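Local coordinates for protein putative pyridoxamine 5-phosphate-dependent dehydrase, Wbdk (Escherichia coli, PDB 2GMS) that catalyses the coenzyme B6-dependent removal of the C3'-hydroxyl group from GDP-4-keto-6-deoxy-D-mannose on the way to the O-antigen sugar L-colitose, at residues 4-9 and 328-333; 304-309 and 369-374. All coordinates share one frame; numbering follows the deposited sequence.

Contact 1: 4-9 and 328-333; sequences INYPLA and AGIECR
Leu-8 lays its isobutyl group over the root of Glu-331, its CG 3.5 Å from the glutamate CB, while CD1 reaches on toward CB of Arg-333. From the other flank the ethyl tip of Ile-4 meets the same glutamate, CD1 lying 3.9 Å from Glu-331 CG, the two side chains at about a right angle. With CG anti to its carbonyl carbon (chi1 -78°) and the chain extended beyond, Glu-331 carries its carboxylate between these flanks to the backbone of 4-9. There OE1 takes a nearly straight bond from Leu-8 N (2.8 Å) on its anti lone pair. This glutamate probably also binds the nucleotide-sugar substrate. The main chains are bridged once, Tyr-6 with Ile-330, with Glu-331 N donating to Tyr-6 O at 3.0 Å. Gly-329 O accepts from both Asn-5 N and Tyr-6 N, and Asn-5 ND2 bonds to Ala-328 O (3.0 Å). Gly-329 ends helix 318-327 in a Schellman motif, and these bonds dock the N-terminal segment on that helix end. At the bridge, Tyr-6 CB and Ile-330 CG2 meet at 3.8 Å; Ile-330 also touches Leu-325 of helix 318-327, Val-388 of helix 379-388 and Val-371 of strand 368-372.

Contact 2: 304-309 and 369-374; sequences FGFSFI and LFVGNH
Phe-306 presents one ring face to Asn-373, whose CB lies over it in a CH-pi contact, 4.0 Å from the ring centroid. The asparagine CG stands anti to its backbone N (chi1 -167°), which carries the amide over the CZ rim of the same ring face, the two planes 28° apart and CG 3.4 Å from Phe-306 CZ. Bonds from ND2 to the carbonyls of Arg-275 and Trp-303, and from Asn-278 to OD1, fix the amide's rotation. Phe-282 stacks on the Phe-306 ring, and Val-371 CG2 sits at its edge. On the other side of the sheet, Phe-370 holds CG anti to its backbone N (chi1 164°), which lays the ring against the bare backbone of Gly-305, CE1 being 3.3 Å from the glycine CA. CZ of Phe-370 reaches Phe-304 CD2 at 3.8 Å, the two aromatic side chains crossing at about a right angle. Backbone bonds run both ways at the hydrogen-bonded pairs Phe-306/Val-371 and Phe-308/Leu-369. Phe-304 also meets His-190, the probable proton donor/acceptor, edge-to-face. The three-stranded antiparallel sheet of 292-293, 305-310 and 368-372 is that of the small C-terminal domain of aspartate aminotransferase-like enzymes.

The centres of contacts 1 and 2 lie about 11 Å apart, and their segments alternate along the chain: 4-9, 304-309, 328-333, 369-374. Strand 368-372 joins them. It is an outermost strand, within this chain, of the antiparallel sheet whose middle strand is 305-310, and on its other flank it receives contact 1, through the probable hydrogen bonds Tyr-6 OH to Gly-372 O (2.6 Å) and Phe-370 N to Arg-333 O (2.8 Å). Helix 379-388 packs against both contacts. The N-terminal segment is thereby tied to the C-terminal part of the fold. Arg-333 and Phe-304 each approach the bound hydrated coenzyme, their side chains about 5 Å from it.

Contact 1: 4-9 and 328-333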
loop_
_atom_site.group_PDB
_atom_site.type_symbol
_atom_site.label_atom_id
_atom_site.label_comp_id
_atom_site.label_asym_id
_atom_site.label_seq_id
_atom_site.Cartn_x
_atom_site.Cartn_y
_atom_site.Cartn_z
ATOM N N ILE A 4 -32.335 -4.938 -8.722
ATOM C CA ILE A 4 -31.783 -3.837 -9.473
ATOM C C ILE A 4 -32.021 -4.071 -10.944
ATOM O O ILE A 4 -31.705 -5.124 -11.484
ATOM C CB ILE A 4 -30.273 -3.709 -9.255
ATOM C CG1 ILE A 4 -29.978 -3.572 -7.773
ATOM C CG2 ILE A 4 -29.740 -2.472 -9.982
ATOM C CD1 ILE A 4 -30.258 -2.165 -7.274
ATOM N N ASN A 5 -32.561 -3.065 -11.594
ATOM C CA ASN A 5 -32.809 -3.130 -13.006
ATOM C C ASN A 5 -31.589 -2.653 -13.808
ATOM O O ASN A 5 -31.380 -3.060 -14.947
ATOM C CB ASN A 5 -34.040 -2.282 -13.366
ATOM C CG ASN A 5 -35.324 -3.013 -13.041
ATOM O OD1 ASN A 5 -35.426 -4.232 -13.227
ATOM N ND2 ASN A 5 -36.326 -2.266 -12.592
ATOM N N TYR A 6 -30.784 -1.776 -13.221
ATOM C CA TYR A 6 -29.637 -1.212 -13.915
ATOM C C TYR A 6 -28.551 -0.887 -12.904
ATOM O O TYR A 6 -28.596 0.145 -12.220
ATOM C CB TYR A 6 -30.117 0.088 -14.625
ATOM C CG TYR A 6 -29.137 0.782 -15.560
ATOM C CD1 TYR A 6 -29.626 1.670 -16.516
ATOM C CD2 TYR A 6 -27.752 0.596 -15.511
ATOM C CE1 TYR A 6 -28.792 2.359 -17.398
ATOM C CE2 TYR A 6 -26.891 1.289 -16.368
ATOM C CZ TYR A 6 -27.413 2.169 -17.321
ATOM O OH TYR A 6 -26.579 2.846 -18.188
ATOM N N PRO A 7 -27.586 -1.791 -12.812
ATOM C CA PRO A 7 -26.520 -1.696 -11.842
ATOM C C PRO A 7 -25.378 -0.828 -12.284
ATOM O O PRO A 7 -25.113 -0.626 -13.471
ATOM C CB PRO A 7 -26.005 -3.116 -11.655
ATOM C CG PRO A 7 -26.464 -3.883 -12.880
ATOM C CD PRO A 7 -27.615 -3.103 -13.491
ATOM N N LEU A 8 -24.700 -0.293 -11.286
ATOM C CA LEU A 8 -23.579 0.551 -11.592
ATOM C C LEU A 8 -22.444 -0.330 -12.044
ATOM O O LEU A 8 -21.733 0.024 -12.980
ATOM C CB LEU A 8 -23.133 1.361 -10.364
ATOM C CG LEU A 8 -24.014 2.568 -10.088
ATOM C CD1 LEU A 8 -23.752 3.067 -8.678
ATOM C CD2 LEU A 8 -23.727 3.660 -11.111
ATOM N N ALA A 9 -22.307 -1.487 -11.372
ATOM C CA ALA A 9 -21.228 -2.441 -11.652
ATOM C C ALA A 9 -21.606 -3.845 -12.125
ATOM O O ALA A 9 -22.748 -4.296 -12.050
ATOM C CB ALA A 9 -20.272 -2.561 -10.463
ATOM N N ALA A 328 -36.963 3.098 -9.387
ATOM C CA ALA A 328 -37.019 2.451 -10.666
ATOM C C ALA A 328 -36.050 1.284 -10.749
ATOM O O ALA A 328 -36.046 0.553 -11.733
ATOM C CB ALA A 328 -36.778 3.463 -11.768
ATOM N N GLY A 329 -35.214 1.117 -9.723
ATOM C CA GLY A 329 -34.241 0.028 -9.734
ATOM C C GLY A 329 -32.952 0.355 -10.500
ATOM O O GLY A 329 -32.223 -0.509 -10.995
ATOM N N ILE A 330 -32.698 1.652 -10.605
ATOM C CA ILE A 330 -31.516 2.135 -11.259
ATOM C C ILE A 330 -30.563 2.765 -10.246
ATOM O O ILE A 330 -30.854 3.781 -9.586
ATOM C CB ILE A 330 -31.840 3.145 -12.360
ATOM C CG1 ILE A 330 -32.947 2.638 -13.278
ATOM C CG2 ILE A 330 -30.574 3.546 -13.140
ATOM C CD1 ILE A 330 -33.513 3.718 -14.204
ATOM N N GLU A 331 -29.390 2.153 -10.181
ATOM C CA GLU A 331 -28.313 2.655 -9.321
ATOM C C GLU A 331 -27.686 3.921 -9.915
ATOM O O GLU A 331 -27.419 4.028 -11.122
ATOM C CB GLU A 331 -27.219 1.594 -9.167
ATOM C CG GLU A 331 -27.625 0.513 -8.182
ATOM C CD GLU A 331 -26.531 -0.467 -7.848
ATOM O OE1 GLU A 331 -25.751 -0.904 -8.759
ATOM O OE2 GLU A 331 -26.428 -0.839 -6.628
ATOM N N CYS A 332 -27.464 4.884 -9.054
ATOM C CA CYS A 332 -26.837 6.138 -9.466
ATOM C C CYS A 332 -25.887 6.563 -8.344
ATOM O O CYS A 332 -26.031 6.149 -7.187
ATOM C CB CYS A 332 -27.872 7.204 -9.807
ATOM S SG CYS A 332 -28.966 7.656 -8.413
ATOM N N ARG A 333 -24.917 7.377 -8.735
ATOM C CA ARG A 333 -23.749 7.823 -7.836
ATOM C C ARG A 333 -23.583 9.367 -8.153
ATOM O O ARG A 333 -24.073 9.901 -9.184
ATOM C CB ARG A 333 -22.452 6.858 -8.085
ATOM C CG ARG A 333 -21.103 7.576 -8.180
ATOM C CD ARG A 333 -19.940 6.663 -8.595
ATOM N NE ARG A 333 -18.680 7.103 -8.001
ATOM C CZ ARG A 333 -17.581 6.359 -7.908
ATOM N NH1 ARG A 333 -17.638 5.024 -8.051
ATOM N NH2 ARG A 333 -16.380 6.889 -7.679
#

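Contact 2: 304-309 and 369-374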
loop_
_atom_site.group_PDB
_atom_site.type_symbol
_atom_site.label_atom_id
_atom_site.label_comp_id
_atom_site.label_asym_id
_atom_site.label_seq_id
_atom_site.Cartn_x
_atom_site.Cartn_y
_atom_site.Cartn_z
ATOM N N PHE A 304 -16.331 5.239 -19.029
ATOM C CA PHE A 304 -16.340 4.524 -17.790
ATOM C C PHE A 304 -17.769 4.437 -17.292
ATOM O O PHE A 304 -18.224 3.416 -16.800
ATOM C CB PHE A 304 -15.489 5.335 -16.814
ATOM C CG PHE A 304 -15.378 4.693 -15.464
ATOM C CD1 PHE A 304 -14.471 3.657 -15.262
ATOM C CD2 PHE A 304 -16.161 5.112 -14.391
ATOM C CE1 PHE A 304 -14.334 3.060 -14.011
ATOM C CE2 PHE A 304 -16.054 4.506 -13.139
ATOM C CZ PHE A 304 -15.125 3.488 -12.950
ATOM N N GLY A 305 -18.500 5.524 -17.438
ATOM C CA GLY A 305 -19.886 5.561 -17.020
ATOM C C GLY A 305 -20.544 6.767 -17.675
ATOM O O GLY A 305 -19.884 7.498 -18.432
ATOM N N PHE A 306 -21.834 6.949 -17.390
ATOM C CA PHE A 306 -22.611 8.027 -17.984
ATOM C C PHE A 306 -22.999 9.112 -17.004
ATOM O O PHE A 306 -23.773 8.871 -16.085
ATOM C CB PHE A 306 -23.893 7.496 -18.662
ATOM C CG PHE A 306 -23.649 6.450 -19.729
ATOM C CD1 PHE A 306 -24.342 5.241 -19.737
ATOM C CD2 PHE A 306 -22.731 6.684 -20.754
ATOM C CE1 PHE A 306 -24.109 4.280 -20.726
ATOM C CE2 PHE A 306 -22.490 5.739 -21.754
ATOM C CZ PHE A 306 -23.188 4.533 -21.744
ATOM N N SER A 307 -22.466 10.307 -17.233
ATOM C CA SER A 307 -22.762 11.457 -16.393
ATOM C C SER A 307 -23.957 12.292 -16.898
ATOM O O SER A 307 -24.281 12.357 -18.098
ATOM C CB SER A 307 -21.533 12.352 -16.222
ATOM O OG SER A 307 -21.199 12.905 -17.499
ATOM N N PHE A 308 -24.580 12.979 -15.950
ATOM C CA PHE A 308 -25.674 13.864 -16.240
ATOM C C PHE A 308 -25.549 15.050 -15.315
ATOM O O PHE A 308 -25.288 14.876 -14.115
ATOM C CB PHE A 308 -27.044 13.298 -15.862
ATOM C CG PHE A 308 -27.557 12.147 -16.681
ATOM C CD1 PHE A 308 -27.812 10.945 -16.023
ATOM C CD2 PHE A 308 -27.840 12.256 -18.048
ATOM C CE1 PHE A 308 -28.324 9.841 -16.704
ATOM C CE2 PHE A 308 -28.370 11.169 -18.746
ATOM C CZ PHE A 308 -28.590 9.967 -18.069
ATOM N N ILE A 309 -25.757 16.231 -15.901
ATOM C CA ILE A 309 -25.776 17.514 -15.212
ATOM C C ILE A 309 -27.123 18.158 -15.537
ATOM O O ILE A 309 -27.503 18.275 -16.721
ATOM C CB ILE A 309 -24.661 18.478 -15.617
ATOM C CG1 ILE A 309 -23.282 17.829 -15.655
ATOM C CG2 ILE A 309 -24.693 19.789 -14.808
ATOM C CD1 ILE A 309 -22.495 17.939 -14.361
ATOM N N LEU A 369 -24.936 13.737 -11.536
ATOM C CA LEU A 369 -25.152 12.345 -11.203
ATOM C C LEU A 369 -24.614 11.456 -12.300
ATOM O O LEU A 369 -24.414 11.925 -13.415
ATOM C CB LEU A 369 -26.521 11.931 -10.630
ATOM C CG LEU A 369 -27.714 12.400 -11.446
ATOM C CD1 LEU A 369 -27.367 12.464 -12.924
ATOM C CD2 LEU A 369 -28.852 11.417 -11.226
ATOM N N PHE A 370 -24.396 10.192 -11.966
ATOM C CA PHE A 370 -23.809 9.218 -12.851
ATOM C C PHE A 370 -24.481 7.844 -12.711
ATOM O O PHE A 370 -24.839 7.436 -11.588
ATOM C CB PHE A 370 -22.335 9.159 -12.341
ATOM C CG PHE A 370 -21.442 8.022 -12.740
ATOM C CD1 PHE A 370 -20.531 8.172 -13.784
ATOM C CD2 PHE A 370 -21.478 6.804 -12.062
ATOM C CE1 PHE A 370 -19.684 7.128 -14.153
ATOM C CE2 PHE A 370 -20.634 5.752 -12.414
ATOM C CZ PHE A 370 -19.737 5.917 -13.466
ATOM N N VAL A 371 -24.660 7.153 -13.864
ATOM C CA VAL A 371 -25.179 5.780 -13.976
ATOM C C VAL A 371 -24.098 4.981 -14.693
ATOM O O VAL A 371 -23.228 5.566 -15.360
ATOM C CB VAL A 371 -26.551 5.612 -14.615
ATOM C CG1 VAL A 371 -27.596 6.338 -13.768
ATOM C CG2 VAL A 371 -26.521 6.152 -16.042
ATOM N N GLY A 372 -24.107 3.669 -14.529
ATOM C CA GLY A 372 -23.038 2.872 -15.088
ATOM C C GLY A 372 -23.079 2.556 -16.570
ATOM O O GLY A 372 -24.125 2.666 -17.226
ATOM N N ASN A 373 -21.884 2.162 -17.046
ATOM C CA ASN A 373 -21.610 1.688 -18.402
ATOM C C ASN A 373 -20.865 0.393 -18.136
ATOM O O ASN A 373 -20.163 0.318 -17.137
ATOM C CB ASN A 373 -20.874 2.651 -19.377
ATOM C CG ASN A 373 -20.932 2.181 -20.821
ATOM O OD1 ASN A 373 -21.793 1.352 -21.157
ATOM N ND2 ASN A 373 -20.034 2.707 -21.671
ATOM N N HIS A 374 -21.091 -0.628 -18.950
ATOM C CA HIS A 374 -20.483 -1.924 -18.737
ATOM C C HIS A 374 -20.014 -2.502 -20.049
ATOM O O HIS A 374 -20.410 -2.022 -21.094
ATOM C CB HIS A 374 -21.498 -2.929 -18.124
ATOM C CG HIS A 374 -22.336 -2.403 -17.009
ATOM N ND1 HIS A 374 -21.771 -1.987 -15.819
ATOM C CD2 HIS A 374 -23.678 -2.228 -16.918
ATOM C CE1 HIS A 374 -22.754 -1.532 -15.051
ATOM N NE2 HIS A 374 -23.914 -1.670 -15.674
#